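Local coordinates for protein CG4930 (Drosophila melanogaster, PDB 3ISM) that inhibits the nuclease EndoG by binding it in a protein–protein complex, and probably acts as a ribonuclease inhibitor, at residues C[66-69]-C[70-74]; C[123-126]-C[127-131]; C[36-39]-C[40-44]; C[146-149]-C[150-153]; C[331-334]-C[335-338]. The protein carries 1 engineered substitution. All coordinates share one frame; numbering follows the deposited sequence. Where two conformers were deposited one is given.

Interaction 1 (C[66-69]-C[70-74])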
# COMPACT_ATOMS: atom_id res chain seq x y z
N ALA C 66 33.67 0.25 -24.77
CA ALA C 66 33.79 -1.17 -24.46
C ALA C 66 33.88 -2.00 -25.74
O ALA C 66 34.74 -2.87 -25.83
CB ALA C 66 32.64 -1.64 -23.59
N ARG C 67 33.03 -1.72 -26.72
CA ARG C 67 33.06 -2.45 -28.00
C ARG C 67 34.39 -2.30 -28.75
O ARG C 67 34.86 -3.25 -29.37
CB ARG C 67 31.91 -2.02 -28.91
CG ARG C 67 30.56 -2.44 -28.41
CD ARG C 67 29.47 -2.20 -29.44
NE ARG C 67 29.38 -0.82 -29.88
CZ ARG C 67 28.59 0.08 -29.32
NH1 ARG C 67 27.83 -0.26 -28.29
NH2 ARG C 67 28.56 1.33 -29.78
N ASP C 68 34.95 -1.09 -28.72
CA ASP C 68 36.24 -0.78 -29.38
C ASP C 68 37.36 -1.64 -28.80
O ASP C 68 38.11 -2.28 -29.53
CB ASP C 68 36.58 0.69 -29.18
CG ASP C 68 37.97 1.05 -29.72
OD1 ASP C 68 38.29 0.69 -30.87
OD2 ASP C 68 38.74 1.71 -28.99
N VAL C 69 37.45 -1.65 -27.47
CA VAL C 69 38.47 -2.38 -26.74
C VAL C 69 38.34 -3.90 -26.90
O VAL C 69 39.34 -4.59 -27.07
CB VAL C 69 38.46 -1.94 -25.24
CG1 VAL C 69 39.15 -2.93 -24.36
CG2 VAL C 69 39.13 -0.59 -25.11
N ILE C 70 37.12 -4.42 -26.86
CA ILE C 70 36.90 -5.85 -27.08
C ILE C 70 37.43 -6.25 -28.46
O ILE C 70 38.08 -7.29 -28.61
CB ILE C 70 35.41 -6.21 -26.97
CG1 ILE C 70 34.95 -6.16 -25.50
CG2 ILE C 70 35.17 -7.62 -27.54
CD1 ILE C 70 33.43 -5.96 -25.31
N TRP C 71 37.14 -5.42 -29.46
CA TRP C 71 37.56 -5.66 -30.83
C TRP C 71 39.09 -5.67 -30.93
O TRP C 71 39.67 -6.56 -31.54
CB TRP C 71 36.97 -4.60 -31.77
CG TRP C 71 37.06 -4.97 -33.22
CD1 TRP C 71 38.15 -4.80 -34.04
CD2 TRP C 71 36.04 -5.57 -34.03
NE1 TRP C 71 37.86 -5.26 -35.30
CE2 TRP C 71 36.57 -5.73 -35.33
CE3 TRP C 71 34.72 -5.97 -33.78
CZ2 TRP C 71 35.83 -6.28 -36.38
CZ3 TRP C 71 33.98 -6.52 -34.83
CH2 TRP C 71 34.54 -6.67 -36.11
N ARG C 72 39.72 -4.68 -30.30
CA ARG C 72 41.17 -4.64 -30.25
C ARG C 72 41.81 -5.81 -29.49
O ARG C 72 42.79 -6.38 -29.95
CB ARG C 72 41.65 -3.29 -29.72
CG ARG C 72 41.34 -2.16 -30.70
CD ARG C 72 42.04 -0.85 -30.37
NE ARG C 72 41.52 -0.22 -29.17
CZ ARG C 72 42.29 0.14 -28.14
NH1 ARG C 72 43.60 -0.08 -28.18
NH2 ARG C 72 41.75 0.72 -27.07
N LEU C 73 41.22 -6.19 -28.36
CA LEU C 73 41.78 -7.30 -27.57
C LEU C 73 41.77 -8.60 -28.35
O LEU C 73 42.68 -9.42 -28.22
CB LEU C 73 41.03 -7.48 -26.24
CG LEU C 73 41.32 -6.38 -25.21
CD1 LEU C 73 40.22 -6.35 -24.17
CD2 LEU C 73 42.68 -6.55 -24.56
N LEU C 74 40.75 -8.77 -29.19
CA LEU C 74 40.58 -9.98 -29.98
C LEU C 74 41.39 -10.00 -31.28
O LEU C 74 41.89 -11.06 -31.66
CB LEU C 74 39.09 -10.19 -30.30
CG LEU C 74 38.20 -10.60 -29.13
CD1 LEU C 74 36.71 -10.53 -29.50
CD2 LEU C 74 38.57 -12.00 -28.64
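Asp-68 and Arg-72 face each other one turn apart on helix 52-75 and form an i to i+4 salt bridge. Asp-68 OD2 comes to the edge of the guanidinium, near its plane, and accepts a weak hydrogen bond of 3.4 Å from Arg-72 NE. The carboxylate and guanidinium planes are inclined by 30°, and the bond is long and bent. A turn in the arginine chain about CG-CD (chi3 -69°) sets the guanidinium beside the acid instead of carrying it on in an extended line.

The van der Waals contacts centre on Val-69, whose two methyls divide their work. CG1 makes the apolar contact, lying alongside Leu-73 CD1 at 3.6 Å with both side chains pointing the same way, while CG2 meets the arginine end, 3.5 Å from Arg-72 NH2. Ile-70 leans back over the preceding turn, bringing its CG1 to 3.3 Å from Ala-66 O.

Backbone hydrogen bonds run unbroken beneath these side chains. Ile-70, Trp-71, Arg-72 and Leu-73 each donate to the carbonyl four residues earlier, the bond from Leu-73 N to Val-69 O measuring 2.8 Å.

Beyond the segments, Val-69 and Ile-70 pack on Leu-91 of helix 81-102, Arg-67 NH1 is hydrogen-bonded to Tyr-95 OH, and the Trp-71 ring makes an edge-to-face contact with Phe-75. A charged pair at the surface and branched aliphatics turned to neighbouring helices are the marks of an amphipathic alpha-helix, here in the all-helical Ku C-terminal-like domain.

Interaction 2 (C[123-126]-C[127-131]); sequences LLDF and WRDVL
Phe-126 and Val-130 meet one turn apart on helix 124-132 in a CH-pi interaction. Val-130 CB stands over one face of the ring, 4.1 Å from its centroid and displaced toward the rim. CG of the phenylalanine lies anti to the backbone N (chi1 -176°), a setting that lays the ring across both Val-130 and Leu-131, and Leu-131 CG touches its CE2 at 3.7 Å. An alanine at Phe-126 is likely to open a gap against Val-130 and Leu-131 and to take away packing against Val-118 and Thr-85 on the adjoining helices.

The charged contacts gather on the exposed side. Arg-128 NH2 and Asp-125 OD1 form a salt bridge at 2.9 Å, but the hydrogen bond within it is weak, and the two planes stand 70° apart. Leu-124 O sits over the centre of one guanidinium face, 3.7 Å above it. Water 1, in the guanidinium plane at its edge, accepts from Arg-128 NE and donates to Asp-125 OD1 and, at 2.9 Å, to Asp-129 OD1. It thereby links two acids whose carboxylates approach to 4.4 Å between Asp-125 OD1 and Asp-129 OD2, a closeness that the arginine probably eases.

Among the backbone bonds, Phe-126 O is gripped twice: Leu-131 N donates nearly along its carbonyl axis at 3.1 Å, whereas Val-130 N comes from above the carbonyl plane. Trp-127, farther round, donates from NE1 to His-160 O. The i to i+5 bond from Leu-131 marks a pi-type turn, a local widening within a short helix that begins just after Leu-123 at the N-cap.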
# COMPACT_ATOMS: atom_id res chain seq x y z
N LEU C 123 38.77 -18.12 -35.30
CA LEU C 123 38.95 -18.20 -33.85
C LEU C 123 37.85 -19.07 -33.24
O LEU C 123 36.98 -18.59 -32.48
CB LEU C 123 38.95 -16.79 -33.23
CG LEU C 123 40.10 -15.87 -33.69
CD1 LEU C 123 40.01 -14.52 -33.01
CD2 LEU C 123 41.45 -16.53 -33.43
N LEU C 124 37.88 -20.36 -33.57
CA LEU C 124 36.76 -21.25 -33.32
C LEU C 124 36.61 -21.64 -31.85
O LEU C 124 35.49 -21.92 -31.40
CB LEU C 124 36.82 -22.50 -34.22
CG LEU C 124 36.68 -22.25 -35.73
CD1 LEU C 124 36.52 -23.56 -36.51
CD2 LEU C 124 35.52 -21.31 -36.03
N ASP C 125 37.71 -21.66 -31.10
CA ASP C 125 37.64 -21.91 -29.66
C ASP C 125 36.87 -20.78 -28.99
O ASP C 125 35.94 -21.03 -28.22
CB ASP C 125 39.02 -22.08 -29.02
CG ASP C 125 39.68 -23.39 -29.41
OD1 ASP C 125 38.97 -24.36 -29.77
OD2 ASP C 125 40.93 -23.46 -29.37
N PHE C 126 37.23 -19.53 -29.30
CA PHE C 126 36.49 -18.36 -28.79
C PHE C 126 35.01 -18.41 -29.22
O PHE C 126 34.13 -18.07 -28.42
CB PHE C 126 37.15 -17.06 -29.25
CG PHE C 126 36.49 -15.81 -28.69
CD1 PHE C 126 36.77 -15.38 -27.40
CD2 PHE C 126 35.61 -15.06 -29.47
CE1 PHE C 126 36.17 -14.23 -26.88
CE2 PHE C 126 35.02 -13.91 -28.95
CZ PHE C 126 35.29 -13.50 -27.66
N TRP C 127 34.73 -18.84 -30.45
CA TRP C 127 33.35 -18.96 -30.92
C TRP C 127 32.62 -20.00 -30.07
O TRP C 127 31.59 -19.69 -29.50
CB TRP C 127 33.29 -19.29 -32.42
CG TRP C 127 31.92 -19.68 -32.95
CD1 TRP C 127 31.59 -20.87 -33.53
CD2 TRP C 127 30.72 -18.90 -32.94
NE1 TRP C 127 30.26 -20.88 -33.89
CE2 TRP C 127 29.70 -19.67 -33.54
CE3 TRP C 127 30.39 -17.61 -32.48
CZ2 TRP C 127 28.39 -19.21 -33.70
CZ3 TRP C 127 29.09 -17.15 -32.63
CH2 TRP C 127 28.11 -17.95 -33.24
N ARG C 128 33.19 -21.19 -29.94
CA ARG C 128 32.58 -22.29 -29.20
C ARG C 128 32.53 -22.09 -27.68
O ARG C 128 31.48 -22.29 -27.07
CB ARG C 128 33.28 -23.61 -29.52
CG ARG C 128 33.01 -24.12 -30.93
CD ARG C 128 33.54 -25.54 -31.14
NE ARG C 128 34.99 -25.60 -30.95
CZ ARG C 128 35.88 -25.66 -31.94
NH1 ARG C 128 35.48 -25.69 -33.21
NH2 ARG C 128 37.17 -25.70 -31.65
N ASP C 129 33.65 -21.68 -27.09
CA ASP C 129 33.79 -21.66 -25.63
C ASP C 129 33.25 -20.38 -25.00
O ASP C 129 32.78 -20.39 -23.87
CB ASP C 129 35.26 -21.84 -25.21
CG ASP C 129 35.87 -23.13 -25.74
OD1 ASP C 129 35.12 -24.12 -25.93
OD2 ASP C 129 37.10 -23.15 -25.97
N VAL C 130 33.33 -19.28 -25.74
CA VAL C 130 32.90 -18.00 -25.22
C VAL C 130 31.54 -17.57 -25.79
O VAL C 130 30.55 -17.55 -25.05
CB VAL C 130 33.98 -16.90 -25.38
CG1 VAL C 130 33.48 -15.60 -24.80
CG2 VAL C 130 35.28 -17.32 -24.66
N LEU C 131 31.48 -17.22 -27.08
CA LEU C 131 30.25 -16.64 -27.63
C LEU C 131 29.05 -17.60 -27.56
O LEU C 131 27.94 -17.19 -27.20
CB LEU C 131 30.45 -16.12 -29.05
CG LEU C 131 31.45 -14.96 -29.21
CD1 LEU C 131 31.55 -14.43 -30.65
CD2 LEU C 131 31.09 -13.83 -28.28
O HOH W 1 36.39 -25.49 -28.18

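Interaction 3 (C[36-39]-C[40-44]); sequences YQKL and IETRV
Tyr-36 and Ile-40 form the tight half of this contact, on the buried side of the amphipathic helix 32-43, a member of the Ku C-terminal-like helical domain. Ile-40 CG1 lies over one face of the tyrosine ring in a CH-pi contact, 3.9 Å from the centroid, and approaches CZ to 3.6 Å. The tyrosine CG is anti to the backbone N (chi1 170°), which lays the ring where the isoleucine of the next turn can cover it. Ile-40 CD1 reaches on to the phenol oxygen, Tyr-36 OH, whose hydrogen bond goes to Asp-98 OD2 on helix 81-102. Phe-59 and Thr-62 of helix 52-75 also press on the tyrosine, so that the ring is enclosed between helices.

Leu-39 and Arg-43 make a looser pair at the border. Their side chains lie side by side, and Leu-39 CD2 sits over the centre of one guanidinium face, 4.0 Å above its plane. The charge is engaged beyond the segment: Arg-43 NH1 donates to Asp-24 O, and the guanidinium makes a cation-pi contact with Tyr-25.

On the solvent side, Gln-37, Lys-38 and Glu-41 are exposed and add little but backbone bonds, such as that from Glu-41 N to Gln-37 O at 3.0 Å. Thr-42 is the exception there. Its hydroxyl occupies the crowded position between backbone N and carbonyl carbon (chi1 56°) and turns back onto the helix. Lys-38 O is therefore gripped twice, by Thr-42 N at 3.0 Å and by Thr-42 OG1 at 2.7 Å, the two donors arriving from opposite faces of its plane.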
# COMPACT_ATOMS: atom_id res chain seq x y z
N TYR C 36 35.76 -0.12 -17.21
CA TYR C 36 34.40 -0.15 -17.71
C TYR C 36 33.38 0.00 -16.58
O TYR C 36 32.48 0.83 -16.66
CB TYR C 36 34.11 -1.45 -18.51
CG TYR C 36 32.63 -1.61 -18.83
CD1 TYR C 36 32.05 -0.94 -19.89
CD2 TYR C 36 31.81 -2.41 -18.02
CE1 TYR C 36 30.69 -1.06 -20.17
CE2 TYR C 36 30.45 -2.54 -18.29
CZ TYR C 36 29.90 -1.86 -19.37
OH TYR C 36 28.55 -1.96 -19.64
N GLN C 37 33.55 -0.78 -15.52
CA GLN C 37 32.70 -0.75 -14.34
C GLN C 37 32.70 0.62 -13.64
O GLN C 37 31.68 1.01 -13.06
CB GLN C 37 33.08 -1.86 -13.35
CG GLN C 37 32.63 -3.27 -13.78
CD GLN C 37 33.09 -4.39 -12.84
OE1 GLN C 37 34.22 -4.39 -12.35
NE2 GLN C 37 32.21 -5.36 -12.60
N LYS C 38 33.82 1.33 -13.69
CA LYS C 38 33.92 2.63 -13.00
C LYS C 38 33.10 3.67 -13.74
O LYS C 38 32.44 4.50 -13.11
CB LYS C 38 35.37 3.09 -12.84
CG LYS C 38 35.55 4.28 -11.89
CD LYS C 38 36.98 4.85 -11.96
CE LYS C 38 37.06 6.23 -11.31
NZ LYS C 38 38.43 6.81 -11.40
N LEU C 39 33.14 3.61 -15.06
CA LEU C 39 32.35 4.50 -15.91
C LEU C 39 30.84 4.30 -15.72
O LEU C 39 30.10 5.26 -15.57
CB LEU C 39 32.74 4.33 -17.38
CG LEU C 39 34.17 4.70 -17.78
CD1 LEU C 39 34.46 4.17 -19.17
CD2 LEU C 39 34.41 6.22 -17.67
N ILE C 40 30.39 3.04 -15.74
CA ILE C 40 29.00 2.71 -15.43
C ILE C 40 28.59 3.21 -14.05
O ILE C 40 27.56 3.86 -13.89
CB ILE C 40 28.76 1.18 -15.53
CG1 ILE C 40 29.13 0.68 -16.92
CG2 ILE C 40 27.31 0.82 -15.17
CD1 ILE C 40 28.22 1.26 -18.05
N GLU C 41 29.43 2.93 -13.06
CA GLU C 41 29.12 3.23 -11.67
C GLU C 41 28.97 4.72 -11.42
O GLU C 41 28.10 5.15 -10.66
CB GLU C 41 30.19 2.62 -10.77
CG GLU C 41 30.10 2.99 -9.30
CD GLU C 41 31.42 2.76 -8.58
OE1 GLU C 41 32.24 1.97 -9.10
OE2 GLU C 41 31.62 3.38 -7.52
N THR C 42 29.81 5.52 -12.07
CA THR C 42 29.83 6.97 -11.87
C THR C 42 28.96 7.77 -12.87
O THR C 42 28.44 8.83 -12.52
CB THR C 42 31.28 7.50 -11.91
OG1 THR C 42 31.89 7.11 -13.15
CG2 THR C 42 32.10 6.92 -10.76
N ARG C 43 28.81 7.27 -14.09
CA ARG C 43 28.14 8.05 -15.15
C ARG C 43 26.77 7.52 -15.55
O ARG C 43 25.99 8.22 -16.21
CB ARG C 43 29.04 8.14 -16.39
CG ARG C 43 30.46 8.57 -16.08
CD ARG C 43 31.12 9.26 -17.25
NE ARG C 43 32.48 9.70 -16.92
CZ ARG C 43 33.39 10.06 -17.82
NH1 ARG C 43 33.09 10.05 -19.11
NH2 ARG C 43 34.60 10.44 -17.43
N VAL C 44 26.47 6.28 -15.17
CA VAL C 44 25.21 5.68 -15.57
C VAL C 44 24.33 5.33 -14.36
O VAL C 44 23.16 5.75 -14.30
CB VAL C 44 25.43 4.44 -16.47
CG1 VAL C 44 24.11 3.97 -17.03
CG2 VAL C 44 26.38 4.79 -17.61

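Interaction 4 (C[146-149]-C[150-153]); sequences LFDS and DDTP
Asp-148 and Asp-151 bracket a type I beta turn and exchange hydrogen bonds across it. The turn bond itself joins Asp-151 N to Asp-148 O at 3.1 Å, its donor lying above the carbonyl plane. In return Asp-148 N donates to Asp-151 OD2 at 3.0 Å, a fairly straight bond that meets the carboxylate from above its plane. An Asx turn overlaps the same residues: Asp-150 N is hydrogen-bonded to Asp-148 OD2 at 2.9 Å, on the anti side, and Asp-151 N adds a weak bond to that oxygen. A first torsion of 64° tucks the Asp-148 carboxylate over its own backbone, within range of both amides.

Water supplies the next layer. Water 2 donates to Asp-148 O and to Asp-151 O, tying the two ends of the turn, while water 3 donates to Asp-148 OD2 at 3.0 Å. The two carboxylates lie within 10° of parallel planes, and their OD2 atoms are 3.7 Å apart, a proximity likely to be unfavourable without a nearby positive charge.

Arg-70 of a CG8862 chain, the nuclease partner, probably supplies that charge: its NH2 forms a salt bridge with Asp-151 OD2 and also donates to Leu-146 O. Asn-138 of the same chain is hydrogen-bonded to Ser-149 OG and Asp-150 OD2, so the inhibitor offers this turn directly to the enzyme. Behind it, Phe-147 anchors the loop on Pro-104 and Asn-108 of helix 104-120. Its ring stands 89° from the Asp-151 carboxylate, and Phe-147 CB lies 3.6 Å from Asp-151 OD2.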
# COMPACT_ATOMS: atom_id res chain seq x y z
N LEU C 146 13.37 -6.13 -22.04
CA LEU C 146 13.00 -5.44 -23.28
C LEU C 146 12.38 -6.39 -24.29
O LEU C 146 11.94 -5.96 -25.36
CB LEU C 146 14.21 -4.74 -23.89
CG LEU C 146 14.56 -3.45 -23.16
CD1 LEU C 146 15.59 -3.66 -22.05
CD2 LEU C 146 15.06 -2.47 -24.14
N PHE C 147 12.33 -7.68 -23.94
CA PHE C 147 11.83 -8.71 -24.82
C PHE C 147 10.81 -9.61 -24.09
O PHE C 147 10.73 -9.60 -22.85
CB PHE C 147 12.98 -9.58 -25.36
CG PHE C 147 14.06 -8.82 -26.12
CD1 PHE C 147 15.11 -8.19 -25.44
CD2 PHE C 147 14.06 -8.78 -27.52
CE1 PHE C 147 16.12 -7.50 -26.14
CE2 PHE C 147 15.06 -8.10 -28.22
CZ PHE C 147 16.10 -7.46 -27.53
N ASP C 148 10.04 -10.38 -24.86
CA ASP C 148 9.08 -11.35 -24.31
C ASP C 148 8.99 -12.60 -25.20
O ASP C 148 9.70 -12.69 -26.21
CB ASP C 148 7.70 -10.72 -24.08
CG ASP C 148 7.02 -10.26 -25.38
OD1 ASP C 148 6.36 -9.20 -25.36
OD2 ASP C 148 7.15 -10.95 -26.43
N SER C 149 8.12 -13.53 -24.83
CA SER C 149 8.03 -14.83 -25.49
C SER C 149 7.50 -14.80 -26.94
O SER C 149 7.64 -15.80 -27.65
CB SER C 149 7.14 -15.77 -24.67
OG SER C 149 5.81 -15.26 -24.57
N ASP C 150 6.89 -13.68 -27.35
CA ASP C 150 6.39 -13.56 -28.72
C ASP C 150 7.45 -13.04 -29.69
O ASP C 150 7.27 -13.09 -30.90
CB ASP C 150 5.11 -12.71 -28.79
CG ASP C 150 3.92 -13.39 -28.12
OD1 ASP C 150 3.84 -14.63 -28.17
OD2 ASP C 150 3.07 -12.67 -27.55
N ASP C 151 8.56 -12.53 -29.14
CA ASP C 151 9.70 -12.11 -29.97
C ASP C 151 10.45 -13.32 -30.50
O ASP C 151 10.42 -14.39 -29.89
CB ASP C 151 10.65 -11.21 -29.17
CG ASP C 151 10.01 -9.88 -28.79
OD1 ASP C 151 9.22 -9.34 -29.62
OD2 ASP C 151 10.26 -9.39 -27.68
N THR C 152 11.12 -13.16 -31.63
CA THR C 152 11.88 -14.25 -32.25
C THR C 152 13.21 -14.48 -31.53
O THR C 152 14.03 -13.56 -31.44
CB THR C 152 12.12 -13.96 -33.74
OG1 THR C 152 10.85 -13.86 -34.41
CG2 THR C 152 12.97 -15.05 -34.40
N PRO C 153 13.42 -15.68 -30.97
CA PRO C 153 14.70 -16.00 -30.32
C PRO C 153 15.85 -16.02 -31.33
O PRO C 153 15.63 -16.39 -32.48
CB PRO C 153 14.47 -17.39 -29.73
CG PRO C 153 13.28 -17.95 -30.46
CD PRO C 153 12.45 -16.80 -30.89
O HOH W 2 11.39 -14.70 -27.33
O HOH W 3 6.94 -9.25 -28.84

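Interaction 5 (C[331-334]-C[335-338]); sequences YYDN and EDPL
Tyr-332 and Asp-336 meet with their flat groups, the phenol ring and the carboxylate, at a right angle. Asp-336 OD2 lies in the ring plane at its edge, 3.9 Å from Tyr-332 CD2, while Tyr-331 CB covers one face of the same ring. The carboxylate in turn runs almost parallel to that of Asp-333, with only 13° between the planes. Asp-333 OD1 and Asp-336 OD2, both acceptors, come to 3.5 Å of each other.

The type I beta turn from Asp-333 to Asp-336 is closed by the bond of 3.2 Å from Asp-336 N to Asp-333 O, and a side-chain bond braces it: Asp-333 N donates to Asp-336 OD2 at 2.8 Å, reaching it on the anti side though 32° out of the carboxylate plane. With CG beside its backbone N (chi1 -65°), Asp-336 swings its acid back across the turn to that amide.

The same OD2 forms a salt bridge with Arg-70 NH2 of a CG8862 chain, the nuclease partner, which probably offsets the nearness of the two acids. Replacing Asp-336 by an alanine would probably leave the Asp-333 amide without its acceptor and this arginine without its carboxylate mate. Glu-335 forms another salt bridge, to Arg-145 of CG8862, and a magnesium ion lies about 5 Å from the side chain of Asp-333.

The turn belongs to a surface loop between helix 309-317 and helix 340-343. Tyr-332 ties it back to the domain by packing on Pro-289 and Ala-326 and through a weak hydrogen bond that Asn-293 ND2 of helix 290-305 gives to its hydroxyl oxygen.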
# COMPACT_ATOMS: atom_id res chain seq x y z
N TYR C 331 -12.14 2.64 25.07
CA TYR C 331 -13.04 3.80 25.15
C TYR C 331 -12.39 4.97 25.89
O TYR C 331 -12.95 6.07 25.91
CB TYR C 331 -14.34 3.43 25.84
CG TYR C 331 -15.37 2.84 24.92
CD1 TYR C 331 -16.34 3.64 24.35
CD2 TYR C 331 -15.37 1.48 24.63
CE1 TYR C 331 -17.29 3.11 23.49
CE2 TYR C 331 -16.32 0.93 23.78
CZ TYR C 331 -17.28 1.75 23.21
OH TYR C 331 -18.22 1.22 22.37
N TYR C 332 -11.22 4.72 26.48
CA TYR C 332 -10.54 5.69 27.33
C TYR C 332 -9.03 5.82 27.08
O TYR C 332 -8.40 4.93 26.51
CB TYR C 332 -10.79 5.34 28.80
CG TYR C 332 -12.23 5.02 29.12
CD1 TYR C 332 -12.68 3.70 29.16
CD2 TYR C 332 -13.15 6.04 29.34
CE1 TYR C 332 -14.00 3.40 29.47
CE2 TYR C 332 -14.47 5.76 29.64
CZ TYR C 332 -14.90 4.44 29.70
OH TYR C 332 -16.21 4.16 29.98
N ASP C 333 -8.45 6.95 27.52
CA ASP C 333 -6.99 7.13 27.54
C ASP C 333 -6.50 7.85 28.81
O ASP C 333 -7.26 8.06 29.74
CB ASP C 333 -6.51 7.85 26.27
CG ASP C 333 -7.17 9.22 26.06
OD1 ASP C 333 -7.51 9.92 27.05
OD2 ASP C 333 -7.35 9.59 24.87
N ASN C 334 -5.22 8.24 28.80
CA ASN C 334 -4.56 8.92 29.93
C ASN C 334 -5.29 10.10 30.57
O ASN C 334 -5.41 10.15 31.79
CB ASN C 334 -3.16 9.39 29.51
CG ASN C 334 -2.10 8.36 29.80
OD1 ASN C 334 -2.41 7.26 30.25
ND2 ASN C 334 -0.84 8.72 29.55
N GLU C 335 -5.74 11.05 29.76
CA GLU C 335 -6.34 12.29 30.23
C GLU C 335 -7.68 12.08 30.95
O GLU C 335 -8.13 12.95 31.71
CB GLU C 335 -6.50 13.29 29.08
CG GLU C 335 -5.20 13.99 28.70
CD GLU C 335 -5.40 15.07 27.65
OE1 GLU C 335 -5.82 14.74 26.52
OE2 GLU C 335 -5.12 16.25 27.94
N ASP C 336 -8.32 10.93 30.71
CA ASP C 336 -9.58 10.59 31.36
C ASP C 336 -9.42 10.36 32.87
O ASP C 336 -8.42 9.78 33.30
CB ASP C 336 -10.21 9.37 30.68
CG ASP C 336 -10.61 9.65 29.24
OD1 ASP C 336 -11.05 10.78 28.95
OD2 ASP C 336 -10.48 8.74 28.39
N PRO C 337 -10.40 10.84 33.67
CA PRO C 337 -10.33 10.69 35.13
C PRO C 337 -10.63 9.26 35.56
O PRO C 337 -11.64 8.68 35.14
CB PRO C 337 -11.42 11.65 35.63
CG PRO C 337 -12.40 11.76 34.50
CD PRO C 337 -11.62 11.55 33.23
N LEU C 338 -9.76 8.69 36.40
CA LEU C 338 -9.95 7.34 36.90
C LEU C 338 -11.08 7.30 37.95
O LEU C 338 -11.33 8.31 38.63
CB LEU C 338 -8.64 6.79 37.48
CG LEU C 338 -7.54 6.38 36.48
CD1 LEU C 338 -6.16 6.46 37.11
CD2 LEU C 338 -7.79 4.99 35.90

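Overall arrangement
Interactions 1, 2 and 3 belong to one helical domain, where contacts within single helices are joined by packing between them. Leu-74 CD2 of interaction 1 touches Phe-126 CE1 of interaction 2 at 3.7 Å, and Ala-66 CB meets Tyr-36 CD1 of interaction 3 at 3.8 Å. Interaction 4 touches none of these helical contacts; its centre lies about 28 Å from that of interaction 1. Its counterpart is interaction 5, about 64 Å away between centres on the opposite side of the chain's centre. Each presents an acid-rich turn to Arg-70 of a CG8862 chain, and the separation implies two copies of that arginine. The magnesium ion beside interaction 5 is consistent with a turn placed close to the nuclease's metal site.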